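Local atomic coordinates of methylenetetrahydrofolate--tRNA-(uracil-5-)-methyltransferase trmFO (Thermus thermophilus, PDB entry 3G5S), a protein that probably catalyses the folate- and FAD-dependent methylation of uridine 54 in tRNA to 5-methyluridine, with methylenetetrahydrofolate as the carbon donor. Residues V4-A9 / W18-L23; G10-E15 / V130-P135; A334-G339 / L344-T349. All coordinates share one frame; numbering follows the deposited sequence.

Contact 1 (V4-A9 / W18-L23); sequences VNVVGA and WTLLRL. With FAD (flavin-adenine dinucleotide), chain B.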
loop_
_atom_site.group_PDB
_atom_site.type_symbol
_atom_site.label_atom_id
_atom_site.label_comp_id
_atom_site.label_asym_id
_atom_site.label_seq_id
_atom_site.Cartn_x
_atom_site.Cartn_y
_atom_site.Cartn_z
ATOM N N VAL A 4 -8.634 -0.135 24.834
ATOM C CA VAL A 4 -7.594 -0.018 23.827
ATOM C C VAL A 4 -7.810 1.276 23.061
ATOM O O VAL A 4 -8.929 1.575 22.646
ATOM C CB VAL A 4 -7.630 -1.213 22.857
ATOM C CG1 VAL A 4 -6.746 -0.946 21.642
ATOM C CG2 VAL A 4 -7.196 -2.463 23.584
ATOM N N ASN A 5 -6.746 2.060 22.908
ATOM C CA ASN A 5 -6.825 3.287 22.137
ATOM C C ASN A 5 -6.753 2.990 20.652
ATOM O O ASN A 5 -5.904 2.215 20.220
ATOM C CB ASN A 5 -5.666 4.208 22.497
ATOM C CG ASN A 5 -5.648 4.571 23.961
ATOM O OD1 ASN A 5 -6.625 5.111 24.482
ATOM N ND2 ASN A 5 -4.541 4.281 24.637
ATOM N N VAL A 6 -7.634 3.621 19.883
ATOM C CA VAL A 6 -7.524 3.618 18.430
ATOM C C VAL A 6 -7.501 5.075 18.005
ATOM O O VAL A 6 -8.442 5.828 18.274
ATOM C CB VAL A 6 -8.676 2.853 17.747
ATOM C CG1 VAL A 6 -8.560 2.970 16.218
ATOM C CG2 VAL A 6 -8.673 1.391 18.182
ATOM N N VAL A 7 -6.401 5.482 17.382
ATOM C CA VAL A 7 -6.210 6.877 17.038
ATOM C C VAL A 7 -6.468 7.076 15.551
ATOM O O VAL A 7 -5.693 6.628 14.702
ATOM C CB VAL A 7 -4.793 7.371 17.416
ATOM C CG1 VAL A 7 -4.660 8.852 17.112
ATOM C CG2 VAL A 7 -4.490 7.082 18.890
ATOM N N GLY A 8 -7.576 7.746 15.258
ATOM C CA GLY A 8 -8.018 7.977 13.893
ATOM C C GLY A 8 -9.196 7.079 13.560
ATOM O O GLY A 8 -9.087 5.858 13.676
ATOM N N ALA A 9 -10.314 7.681 13.155
ATOM C CA ALA A 9 -11.523 6.943 12.809
ATOM C C ALA A 9 -11.788 6.987 11.307
ATOM O O ALA A 9 -12.903 7.280 10.866
ATOM C CB ALA A 9 -12.711 7.477 13.580
ATOM N N TRP A 18 -13.785 -1.913 15.294
ATOM C CA TRP A 18 -14.824 -2.926 15.193
ATOM C C TRP A 18 -14.294 -4.300 15.593
ATOM O O TRP A 18 -14.995 -5.091 16.233
ATOM C CB TRP A 18 -15.371 -2.961 13.769
ATOM C CG TRP A 18 -16.615 -3.767 13.620
ATOM C CD1 TRP A 18 -16.779 -4.890 12.864
ATOM C CD2 TRP A 18 -17.887 -3.495 14.221
ATOM N NE1 TRP A 18 -18.075 -5.342 12.967
ATOM C CE2 TRP A 18 -18.775 -4.502 13.794
ATOM C CE3 TRP A 18 -18.356 -2.502 15.090
ATOM C CZ2 TRP A 18 -20.107 -4.541 14.204
ATOM C CZ3 TRP A 18 -19.679 -2.541 15.492
ATOM C CH2 TRP A 18 -20.539 -3.554 15.051
ATOM N N THR A 19 -13.061 -4.595 15.204
ATOM C CA THR A 19 -12.473 -5.889 15.514
ATOM C C THR A 19 -12.316 -6.070 17.026
ATOM O O THR A 19 -12.666 -7.112 17.588
ATOM C CB THR A 19 -11.111 -6.052 14.811
ATOM O OG1 THR A 19 -11.243 -5.737 13.419
ATOM C CG2 THR A 19 -10.604 -7.474 14.945
ATOM N N LEU A 20 -11.792 -5.040 17.679
ATOM C CA LEU A 20 -11.674 -5.044 19.125
ATOM C C LEU A 20 -13.039 -5.250 19.787
ATOM O O LEU A 20 -13.192 -6.094 20.675
ATOM C CB LEU A 20 -11.041 -3.732 19.572
ATOM C CG LEU A 20 -9.526 -3.654 19.377
ATOM C CD1 LEU A 20 -9.077 -2.243 19.020
ATOM C CD2 LEU A 20 -8.814 -4.137 20.623
ATOM N N LEU A 21 -14.028 -4.481 19.349
ATOM C CA LEU A 21 -15.359 -4.545 19.938
ATOM C C LEU A 21 -15.980 -5.932 19.776
ATOM O O LEU A 21 -16.602 -6.453 20.705
ATOM C CB LEU A 21 -16.262 -3.466 19.338
ATOM C CG LEU A 21 -15.813 -2.024 19.598
ATOM C CD1 LEU A 21 -16.581 -1.047 18.719
ATOM C CD2 LEU A 21 -15.966 -1.664 21.074
ATOM N N ARG A 22 -15.806 -6.526 18.595
ATOM C CA ARG A 22 -16.337 -7.861 18.300
ATOM C C ARG A 22 -15.766 -8.910 19.237
ATOM O O ARG A 22 -16.428 -9.906 19.544
ATOM C CB ARG A 22 -16.026 -8.280 16.850
ATOM C CG ARG A 22 -16.681 -7.431 15.780
ATOM C CD ARG A 22 -16.715 -8.142 14.448
ATOM N NE ARG A 22 -15.512 -8.019 13.622
ATOM C CZ ARG A 22 -15.057 -9.006 12.848
ATOM N NH1 ARG A 22 -15.666 -10.178 12.863
ATOM N NH2 ARG A 22 -13.983 -8.845 12.094
ATOM N N LEU A 23 -14.521 -8.700 19.651
ATOM C CA LEU A 23 -13.845 -9.611 20.565
ATOM C C LEU A 23 -14.063 -9.235 22.033
ATOM O O LEU A 23 -13.444 -9.809 22.929
ATOM C CB LEU A 23 -12.354 -9.697 20.223
ATOM C CG LEU A 23 -12.080 -10.405 18.886
ATOM C CD1 LEU A 23 -10.644 -10.178 18.456
ATOM C CD2 LEU A 23 -12.397 -11.890 18.967
HETATM P PA FAD B . -7.952 8.061 6.843
HETATM O O1A FAD B . -7.499 9.382 6.291
HETATM O O2A FAD B . -9.152 7.408 6.229
HETATM O O5B FAD B . -8.223 8.163 8.413
HETATM C C5B FAD B . -7.317 8.817 9.280
HETATM C C4B FAD B . -8.138 9.503 10.355
HETATM O O4B FAD B . -7.271 9.989 11.366
HETATM C C3B FAD B . -8.890 10.715 9.810
HETATM O O3B FAD B . -10.263 10.647 10.146
HETATM C C2B FAD B . -8.203 11.910 10.470
HETATM O O2B FAD B . -9.051 13.010 10.731
HETATM C C1B FAD B . -7.690 11.298 11.759
HETATM N N9A FAD B . -6.515 11.913 12.394
HETATM C C8A FAD B . -5.334 12.272 11.805
HETATM N N7A FAD B . -4.486 12.699 12.764
HETATM C C5A FAD B . -5.122 12.602 13.962
HETATM C C6A FAD B . -4.749 12.892 15.267
HETATM N N6A FAD B . -3.489 13.202 15.599
HETATM N N1A FAD B . -5.651 12.665 16.270
HETATM C C2A FAD B . -6.912 12.185 16.009
HETATM N N3A FAD B . -7.295 11.890 14.720
HETATM C C4A FAD B . -6.400 12.110 13.735
HETATM N N1 FAD B . -7.610 5.503 -1.714
HETATM C C2 FAD B . -8.269 4.732 -2.637
HETATM O O2 FAD B . -8.321 3.510 -2.507
HETATM N N3 FAD B . -8.881 5.338 -3.718
HETATM C C4 FAD B . -8.859 6.710 -3.905
HETATM O O4 FAD B . -9.421 7.222 -4.880
HETATM C C4X FAD B . -8.187 7.483 -2.959
HETATM N N5 FAD B . -8.122 8.852 -3.091
HETATM C C5X FAD B . -7.461 9.602 -2.140
HETATM C C6 FAD B . -7.413 10.986 -2.280
HETATM C C7 FAD B . -6.745 11.764 -1.345
HETATM C C7M FAD B . -6.696 13.259 -1.502
HETATM C C8 FAD B . -6.132 11.151 -0.258
HETATM C C8M FAD B . -5.410 11.982 0.764
HETATM C C9 FAD B . -6.181 9.766 -0.113
HETATM C C9A FAD B . -6.845 8.982 -1.053
HETATM N N10 FAD B . -6.880 7.599 -0.921
HETATM C C10 FAD B . -7.566 6.869 -1.872
HETATM C "C1'" FAD B . -5.748 6.898 -0.205
HETATM C "C2'" FAD B . -6.188 6.072 1.016
HETATM O "O2'" FAD B . -6.632 4.774 0.658
HETATM C "C3'" FAD B . -7.235 6.798 1.859
HETATM O "O3'" FAD B . -6.612 7.960 2.368
HETATM C "C4'" FAD B . -7.770 5.958 3.018
HETATM O "O4'" FAD B . -8.874 6.644 3.573
HETATM C "C5'" FAD B . -6.702 5.677 4.068
HETATM O "O5'" FAD B . -7.304 5.145 5.228
HETATM P P FAD B . -6.672 5.473 6.660
HETATM O O1P FAD B . -5.229 5.083 6.705
HETATM O O2P FAD B . -7.582 4.870 7.679
HETATM O O3P FAD B . -6.689 7.077 6.744
#
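Leu-20 reaches from helix 11-22 to strand 4-7 and packs CD1 between Val-4 and Val-6 and CD2 on Val-4. The contact across the segments is purely apolar. CD1 of Leu-20 touches both valines, lying 3.7 Å from Val-4 CG1 and 3.8 Å from Val-6 CG2, while the other methyl, CD2, rests 3.8 Å from Val-4 CG2. Val-4 therefore offers both its branches, and its side chain crosses that of Leu-20 at about a right angle; Val-6 offers CG2 alone and slides past the leucine in the opposite direction. In both valines CG1 stands anti to the backbone N (chi1 168° in Val-4), which leaves CG2 beside that nitrogen, and in Val-6 this is the branch that meets the helix. The backbones themselves stay well apart, with 8.0 Å between Val-4 CA and Leu-20 CA, a gap bridged by the side chains.

The cofactor is met at the far end of segment 4-9. Gly-8 brings its CA to 3.3 Å from FAD O4B, the ribose ring oxygen; a side chain here would strike that atom, and the backbone angles by themselves call for glycine. Val-7, on the strand face turned from the helix, sets CG1 4.0 Å from FAD N1A of the adenine. Ala-9 N is hydrogen-bonded to Glu-31, which also binds FAD.

Strand 4-7, helix 11-22 and strand 27-30 form the beta-alpha-beta unit that opens a Rossmann-type FAD-binding fold, and the contact packs its first strand on its helix. Backbone bonds place Val-4 and Val-6 beside Arg-28 of the parallel strand 27-30 and Asn-5 beside Val-130 of strand 129-131, while Leu-20 also touches Val-27 and, on helix 343-361, Ala-358.

Contact 2 (G10-E15 / V130-P135); sequences GLAGSE and VLATGP. With FAD (flavin-adenine dinucleotide), chain B.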
loop_
_atom_site.group_PDB
_atom_site.type_symbol
_atom_site.label_atom_id
_atom_site.label_comp_id
_atom_site.label_asym_id
_atom_site.label_seq_id
_atom_site.Cartn_x
_atom_site.Cartn_y
_atom_site.Cartn_z
ATOM N N GLY A 10 -10.752 6.696 10.528
ATOM C CA GLY A 10 -10.893 6.555 9.093
ATOM C C GLY A 10 -11.178 5.114 8.715
ATOM O O GLY A 10 -11.807 4.364 9.466
ATOM N N LEU A 11 -10.707 4.704 7.546
ATOM C CA LEU A 11 -10.939 3.337 7.084
ATOM C C LEU A 11 -10.290 2.313 8.025
ATOM O O LEU A 11 -10.930 1.350 8.457
ATOM C CB LEU A 11 -10.407 3.162 5.657
ATOM C CG LEU A 11 -11.334 3.592 4.514
ATOM C CD1 LEU A 11 -12.490 2.607 4.339
ATOM C CD2 LEU A 11 -11.861 5.018 4.671
ATOM N N ALA A 12 -9.012 2.523 8.335
ATOM C CA ALA A 12 -8.278 1.587 9.175
ATOM C C ALA A 12 -8.751 1.595 10.622
ATOM O O ALA A 12 -8.943 0.541 11.220
ATOM C CB ALA A 12 -6.782 1.864 9.109
ATOM N N GLY A 13 -8.921 2.783 11.193
ATOM C CA GLY A 13 -9.266 2.879 12.595
ATOM C C GLY A 13 -10.665 2.362 12.857
ATOM O O GLY A 13 -10.927 1.747 13.897
ATOM N N SER A 14 -11.579 2.605 11.921
ATOM C CA SER A 14 -12.931 2.106 12.090
ATOM C C SER A 14 -12.933 0.579 12.123
ATOM O O SER A 14 -13.607 -0.033 12.962
ATOM C CB SER A 14 -13.847 2.619 10.978
ATOM O OG SER A 14 -14.056 4.020 11.076
ATOM N N GLU A 15 -12.187 -0.042 11.214
ATOM C CA GLU A 15 -12.126 -1.492 11.205
ATOM C C GLU A 15 -11.384 -2.045 12.421
ATOM O O GLU A 15 -11.787 -3.061 12.986
ATOM C CB GLU A 15 -11.502 -2.023 9.916
ATOM C CG GLU A 15 -11.783 -3.495 9.718
ATOM C CD GLU A 15 -13.236 -3.757 9.364
ATOM O OE1 GLU A 15 -13.642 -3.357 8.248
ATOM O OE2 GLU A 15 -13.972 -4.365 10.182
ATOM N N VAL A 130 -3.611 1.391 18.865
ATOM C CA VAL A 130 -3.484 1.305 17.413
ATOM C C VAL A 130 -3.465 2.715 16.831
ATOM O O VAL A 130 -4.377 3.505 17.088
ATOM C CB VAL A 130 -4.673 0.531 16.796
ATOM C CG1 VAL A 130 -4.546 0.477 15.274
ATOM C CG2 VAL A 130 -4.762 -0.871 17.379
ATOM N N LEU A 131 -2.426 3.028 16.058
ATOM C CA LEU A 131 -2.325 4.309 15.360
ATOM C C LEU A 131 -2.792 4.150 13.917
ATOM O O LEU A 131 -2.276 3.317 13.182
ATOM C CB LEU A 131 -0.887 4.813 15.376
ATOM C CG LEU A 131 -0.260 4.980 16.759
ATOM C CD1 LEU A 131 1.171 5.428 16.609
ATOM C CD2 LEU A 131 -1.054 5.952 17.633
ATOM N N ALA A 132 -3.768 4.961 13.522
ATOM C CA ALA A 132 -4.415 4.819 12.216
ATOM C C ALA A 132 -4.798 6.195 11.665
ATOM O O ALA A 132 -5.941 6.439 11.281
ATOM C CB ALA A 132 -5.644 3.910 12.334
ATOM N N THR A 133 -3.823 7.095 11.620
ATOM C CA THR A 133 -4.100 8.501 11.376
ATOM C C THR A 133 -3.992 8.936 9.914
ATOM O O THR A 133 -4.277 10.086 9.595
ATOM C CB THR A 133 -3.232 9.375 12.298
ATOM O OG1 THR A 133 -1.894 8.864 12.311
ATOM C CG2 THR A 133 -3.780 9.326 13.716
ATOM N N GLY A 134 -3.614 8.015 9.033
ATOM C CA GLY A 134 -3.782 8.215 7.608
ATOM C C GLY A 134 -2.752 9.071 6.907
ATOM O O GLY A 134 -1.766 9.516 7.496
ATOM N N PRO A 135 -2.988 9.324 5.619
ATOM C CA PRO A 135 -2.036 10.097 4.816
ATOM C C PRO A 135 -1.877 11.532 5.307
ATOM O O PRO A 135 -0.850 12.143 5.040
ATOM C CB PRO A 135 -2.668 10.091 3.424
ATOM C CG PRO A 135 -4.107 9.826 3.647
ATOM C CD PRO A 135 -4.196 8.953 4.857
HETATM P PA FAD B . -7.952 8.061 6.843
HETATM O O1A FAD B . -7.499 9.382 6.291
HETATM O O2A FAD B . -9.152 7.408 6.229
HETATM O O5B FAD B . -8.223 8.163 8.413
HETATM C C5B FAD B . -7.317 8.817 9.280
HETATM C C4B FAD B . -8.138 9.503 10.355
HETATM O O4B FAD B . -7.271 9.989 11.366
HETATM C C3B FAD B . -8.890 10.715 9.810
HETATM O O3B FAD B . -10.263 10.647 10.146
HETATM C C2B FAD B . -8.203 11.910 10.470
HETATM O O2B FAD B . -9.051 13.010 10.731
HETATM C C1B FAD B . -7.690 11.298 11.759
HETATM N N9A FAD B . -6.515 11.913 12.394
HETATM C C8A FAD B . -5.334 12.272 11.805
HETATM N N7A FAD B . -4.486 12.699 12.764
HETATM C C5A FAD B . -5.122 12.602 13.962
HETATM C C6A FAD B . -4.749 12.892 15.267
HETATM N N6A FAD B . -3.489 13.202 15.599
HETATM N N1A FAD B . -5.651 12.665 16.270
HETATM C C2A FAD B . -6.912 12.185 16.009
HETATM N N3A FAD B . -7.295 11.890 14.720
HETATM C C4A FAD B . -6.400 12.110 13.735
HETATM N N1 FAD B . -7.610 5.503 -1.714
HETATM C C2 FAD B . -8.269 4.732 -2.637
HETATM O O2 FAD B . -8.321 3.510 -2.507
HETATM N N3 FAD B . -8.881 5.338 -3.718
HETATM C C4 FAD B . -8.859 6.710 -3.905
HETATM O O4 FAD B . -9.421 7.222 -4.880
HETATM C C4X FAD B . -8.187 7.483 -2.959
HETATM N N5 FAD B . -8.122 8.852 -3.091
HETATM C C5X FAD B . -7.461 9.602 -2.140
HETATM C C6 FAD B . -7.413 10.986 -2.280
HETATM C C7 FAD B . -6.745 11.764 -1.345
HETATM C C7M FAD B . -6.696 13.259 -1.502
HETATM C C8 FAD B . -6.132 11.151 -0.258
HETATM C C8M FAD B . -5.410 11.982 0.764
HETATM C C9 FAD B . -6.181 9.766 -0.113
HETATM C C9A FAD B . -6.845 8.982 -1.053
HETATM N N10 FAD B . -6.880 7.599 -0.921
HETATM C C10 FAD B . -7.566 6.869 -1.872
HETATM C "C1'" FAD B . -5.748 6.898 -0.205
HETATM C "C2'" FAD B . -6.188 6.072 1.016
HETATM O "O2'" FAD B . -6.632 4.774 0.658
HETATM C "C3'" FAD B . -7.235 6.798 1.859
HETATM O "O3'" FAD B . -6.612 7.960 2.368
HETATM C "C4'" FAD B . -7.770 5.958 3.018
HETATM O "O4'" FAD B . -8.874 6.644 3.573
HETATM C "C5'" FAD B . -6.702 5.677 4.068
HETATM O "O5'" FAD B . -7.304 5.145 5.228
HETATM P P FAD B . -6.672 5.473 6.660
HETATM O O1P FAD B . -5.229 5.083 6.705
HETATM O O2P FAD B . -7.582 4.870 7.679
HETATM O O3P FAD B . -6.689 7.077 6.744
HETATM O O HOH W 1 -8.225 5.346 10.260
#
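A water ties the two segments to the cofactor: Gly-13 N donates to it at 2.8 Å, Gly-10 N adds a weak bond, and Ala-132 O and FAD O2P each lie 2.7 Å from the water oxygen. The same phosphate oxygen, FAD O2P, takes a nearly straight bond from Ala-12 N at 2.8 Å (N-H...O angle 169°), and the CB of Ala-12 closes in beside it. Leu-11 N gives only a weak bond to FAD O2A. Directly across the segments, the methyl of Ala-132 presses on the backbone of Gly-13, its CB 3.6 Å from Gly-13 N, and meets the methyl of Ala-12. Gly-8, Gly-10 and Gly-13 fit the GxGxxG pattern of Rossmann-type dinucleotide-binding folds, in which the N terminus of the first helix faces the pyrophosphate and its dipole probably steadies the charge. A side chain on Gly-10 would run into FAD O5B. Within the first turn, Ser-14 OG donates to Gly-10 O, while Ser-14 N reaches the same oxygen from the opposite face of its carbonyl plane. Thr-133 holds CG2 beside its backbone N, and this methyl packs 3.5 Å from FAD C5A of the adenine. Pro-135 lays CG 3.4 Å from FAD O3'; an alanine here would probably open a gap beside the ribityl chain and the flavin methyl C8M.

Contact 3 (A334-G339 / L344-T349); sequences AGVLAG and LESAAT. With FAD (flavin-adenine dinucleotide), chain B.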
loop_
_atom_site.group_PDB
_atom_site.type_symbol
_atom_site.label_atom_id
_atom_site.label_comp_id
_atom_site.label_asym_id
_atom_site.label_seq_id
_atom_site.Cartn_x
_atom_site.Cartn_y
_atom_site.Cartn_z
ATOM N N ALA A 334 -1.792 0.946 11.437
ATOM C CA ALA A 334 -2.655 0.427 10.388
ATOM C C ALA A 334 -2.973 1.522 9.390
ATOM O O ALA A 334 -2.824 2.714 9.679
ATOM C CB ALA A 334 -3.938 -0.141 10.984
ATOM N N GLY A 335 -3.416 1.112 8.206
ATOM C CA GLY A 335 -3.776 2.051 7.168
ATOM C C GLY A 335 -2.559 2.656 6.508
ATOM O O GLY A 335 -1.461 2.096 6.536
ATOM N N VAL A 336 -2.761 3.809 5.881
ATOM C CA VAL A 336 -1.680 4.476 5.175
ATOM C C VAL A 336 -0.477 4.730 6.093
ATOM O O VAL A 336 0.671 4.635 5.658
ATOM C CB VAL A 336 -2.190 5.773 4.538
ATOM C CG1 VAL A 336 -1.033 6.682 4.122
ATOM C CG2 VAL A 336 -3.062 5.428 3.341
ATOM N N LEU A 337 -0.727 5.044 7.361
ATOM C CA LEU A 337 0.388 5.267 8.271
ATOM C C LEU A 337 1.350 4.067 8.311
ATOM O O LEU A 337 2.563 4.231 8.472
ATOM C CB LEU A 337 -0.131 5.594 9.674
ATOM C CG LEU A 337 0.948 5.938 10.705
ATOM C CD1 LEU A 337 1.630 7.264 10.356
ATOM C CD2 LEU A 337 0.348 5.981 12.102
ATOM N N ALA A 338 0.799 2.856 8.188
ATOM C CA ALA A 338 1.587 1.623 8.220
ATOM C C ALA A 338 2.270 1.292 6.898
ATOM O O ALA A 338 3.001 0.302 6.822
ATOM C CB ALA A 338 0.714 0.449 8.649
ATOM N N GLY A 339 2.021 2.075 5.852
ATOM C CA GLY A 339 2.688 1.834 4.587
ATOM C C GLY A 339 1.859 1.163 3.504
ATOM O O GLY A 339 2.425 0.715 2.505
ATOM N N LEU A 344 -9.497 -0.259 0.955
ATOM C CA LEU A 344 -9.634 -1.637 1.380
ATOM C C LEU A 344 -8.403 -2.147 2.126
ATOM O O LEU A 344 -8.518 -2.802 3.165
ATOM C CB LEU A 344 -9.877 -2.479 0.129
ATOM C CG LEU A 344 -9.830 -3.987 0.228
ATOM C CD1 LEU A 344 -11.023 -4.461 1.023
ATOM C CD2 LEU A 344 -9.823 -4.597 -1.171
ATOM N N GLU A 345 -7.228 -1.855 1.581
ATOM C CA GLU A 345 -5.975 -2.218 2.229
ATOM C C GLU A 345 -5.894 -1.583 3.611
ATOM O O GLU A 345 -5.394 -2.193 4.565
ATOM C CB GLU A 345 -4.796 -1.737 1.389
ATOM C CG GLU A 345 -4.579 -2.498 0.072
ATOM C CD GLU A 345 -5.413 -2.008 -1.112
ATOM O OE1 GLU A 345 -6.411 -1.271 -0.939
ATOM O OE2 GLU A 345 -5.061 -2.388 -2.249
ATOM N N SER A 346 -6.373 -0.351 3.711
ATOM C CA SER A 346 -6.367 0.335 4.991
ATOM C C SER A 346 -7.308 -0.361 5.978
ATOM O O SER A 346 -6.920 -0.657 7.107
ATOM C CB SER A 346 -6.700 1.812 4.793
ATOM O OG SER A 346 -5.672 2.443 4.045
ATOM N N ALA A 347 -8.535 -0.641 5.552
ATOM C CA ALA A 347 -9.458 -1.383 6.401
ATOM C C ALA A 347 -8.891 -2.745 6.810
ATOM O O ALA A 347 -9.016 -3.157 7.959
ATOM C CB ALA A 347 -10.805 -1.540 5.700
ATOM N N ALA A 348 -8.266 -3.443 5.867
ATOM C CA ALA A 348 -7.775 -4.790 6.129
ATOM C C ALA A 348 -6.625 -4.801 7.140
ATOM O O ALA A 348 -6.572 -5.662 8.029
ATOM C CB ALA A 348 -7.375 -5.471 4.828
ATOM N N THR A 349 -5.703 -3.854 7.006
ATOM C CA THR A 349 -4.671 -3.728 8.018
ATOM C C THR A 349 -5.267 -3.287 9.361
ATOM O O THR A 349 -4.774 -3.692 10.406
ATOM C CB THR A 349 -3.505 -2.821 7.571
ATOM O OG1 THR A 349 -3.991 -1.519 7.229
ATOM C CG2 THR A 349 -2.746 -3.447 6.383
HETATM P PA FAD B . -7.952 8.061 6.843
HETATM O O1A FAD B . -7.499 9.382 6.291
HETATM O O2A FAD B . -9.152 7.408 6.229
HETATM O O5B FAD B . -8.223 8.163 8.413
HETATM C C5B FAD B . -7.317 8.817 9.280
HETATM C C4B FAD B . -8.138 9.503 10.355
HETATM O O4B FAD B . -7.271 9.989 11.366
HETATM C C3B FAD B . -8.890 10.715 9.810
HETATM O O3B FAD B . -10.263 10.647 10.146
HETATM C C2B FAD B . -8.203 11.910 10.470
HETATM O O2B FAD B . -9.051 13.010 10.731
HETATM C C1B FAD B . -7.690 11.298 11.759
HETATM N N9A FAD B . -6.515 11.913 12.394
HETATM C C8A FAD B . -5.334 12.272 11.805
HETATM N N7A FAD B . -4.486 12.699 12.764
HETATM C C5A FAD B . -5.122 12.602 13.962
HETATM C C6A FAD B . -4.749 12.892 15.267
HETATM N N6A FAD B . -3.489 13.202 15.599
HETATM N N1A FAD B . -5.651 12.665 16.270
HETATM C C2A FAD B . -6.912 12.185 16.009
HETATM N N3A FAD B . -7.295 11.890 14.720
HETATM C C4A FAD B . -6.400 12.110 13.735
HETATM N N1 FAD B . -7.610 5.503 -1.714
HETATM C C2 FAD B . -8.269 4.732 -2.637
HETATM O O2 FAD B . -8.321 3.510 -2.507
HETATM N N3 FAD B . -8.881 5.338 -3.718
HETATM C C4 FAD B . -8.859 6.710 -3.905
HETATM O O4 FAD B . -9.421 7.222 -4.880
HETATM C C4X FAD B . -8.187 7.483 -2.959
HETATM N N5 FAD B . -8.122 8.852 -3.091
HETATM C C5X FAD B . -7.461 9.602 -2.140
HETATM C C6 FAD B . -7.413 10.986 -2.280
HETATM C C7 FAD B . -6.745 11.764 -1.345
HETATM C C7M FAD B . -6.696 13.259 -1.502
HETATM C C8 FAD B . -6.132 11.151 -0.258
HETATM C C8M FAD B . -5.410 11.982 0.764
HETATM C C9 FAD B . -6.181 9.766 -0.113
HETATM C C9A FAD B . -6.845 8.982 -1.053
HETATM N N10 FAD B . -6.880 7.599 -0.921
HETATM C C10 FAD B . -7.566 6.869 -1.872
HETATM C "C1'" FAD B . -5.748 6.898 -0.205
HETATM C "C2'" FAD B . -6.188 6.072 1.016
HETATM O "O2'" FAD B . -6.632 4.774 0.658
HETATM C "C3'" FAD B . -7.235 6.798 1.859
HETATM O "O3'" FAD B . -6.612 7.960 2.368
HETATM C "C4'" FAD B . -7.770 5.958 3.018
HETATM O "O4'" FAD B . -8.874 6.644 3.573
HETATM C "C5'" FAD B . -6.702 5.677 4.068
HETATM O "O5'" FAD B . -7.304 5.145 5.228
HETATM P P FAD B . -6.672 5.473 6.660
HETATM O O1P FAD B . -5.229 5.083 6.705
HETATM O O2P FAD B . -7.582 4.870 7.679
HETATM O O3P FAD B . -6.689 7.077 6.744
#
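Thr-349 turns its hydroxyl to the loop: Gly-335 N donates to Thr-349 OG1 at 2.9 Å with an N-H...O angle of 162°. Chi1 of 58° sets OG1 between the backbone N and the carbonyl carbon, so that the hydroxyl lies close to its own helix as well, 3.1 Å from both Glu-345 O and Ser-346 O. Ala-334 packs its methyl on the backbone carbonyl of Thr-349, with CB 3.7 Å from Thr-349 O. Ser-346 takes a different rotation, OG beside its backbone N and anti to the carbonyl carbon (chi1 -65°), where it is hydrogen-bonded to Gly-342 O, one turn back. Held there, CB and OG border the ribityl phosphate, OG lying 3.4 Å from FAD O5', while CB rests against Gly-335 CA. Gly-335 has a positive phi, and a side chain on it would hit FAD O1P. The next residue bonds to that oxygen through its backbone, Val-336 N to FAD O1P at 2.9 Å, and points CG2 at FAD C5', 3.7 Å away. Loop and helix together border the flavin-side phosphate and the start of the ribityl chain. The loop follows strand 331-333, an edge strand of the parallel sheet, with Ala-334 bonded to Leu-131 of the adjoining strand; helix 343-361 packs its Ala-348 on helix 63-74 and Thr-349 on helix 374-384.

How the contacts relate
From the N terminus, strand 4-7 runs into the glycine-rich turn and helix 11-22, and contact 1 closes this short strand-turn-helix loop by folding the helix back on its strand. Contact 2 crosses it: segment 10-15 lies between the halves of contact 1 and pairs with the distant 130-135, whose strand 129-131 adjoins strand 4-7 in the parallel sheet through Asn-5 to Val-130 and Val-7 to Ala-132 bonds. Contact 3 follows in series, a tight local loop between strand 331-333 and helix 343-361, touching contact 2 where Ala-12 CB meets Ser-346 O. All three reach FAD, contact 1 at its adenosine end, contact 2 along its pyrophosphate and beyond at both ends, contact 3 at the flavin-side phosphate and ribityl chain.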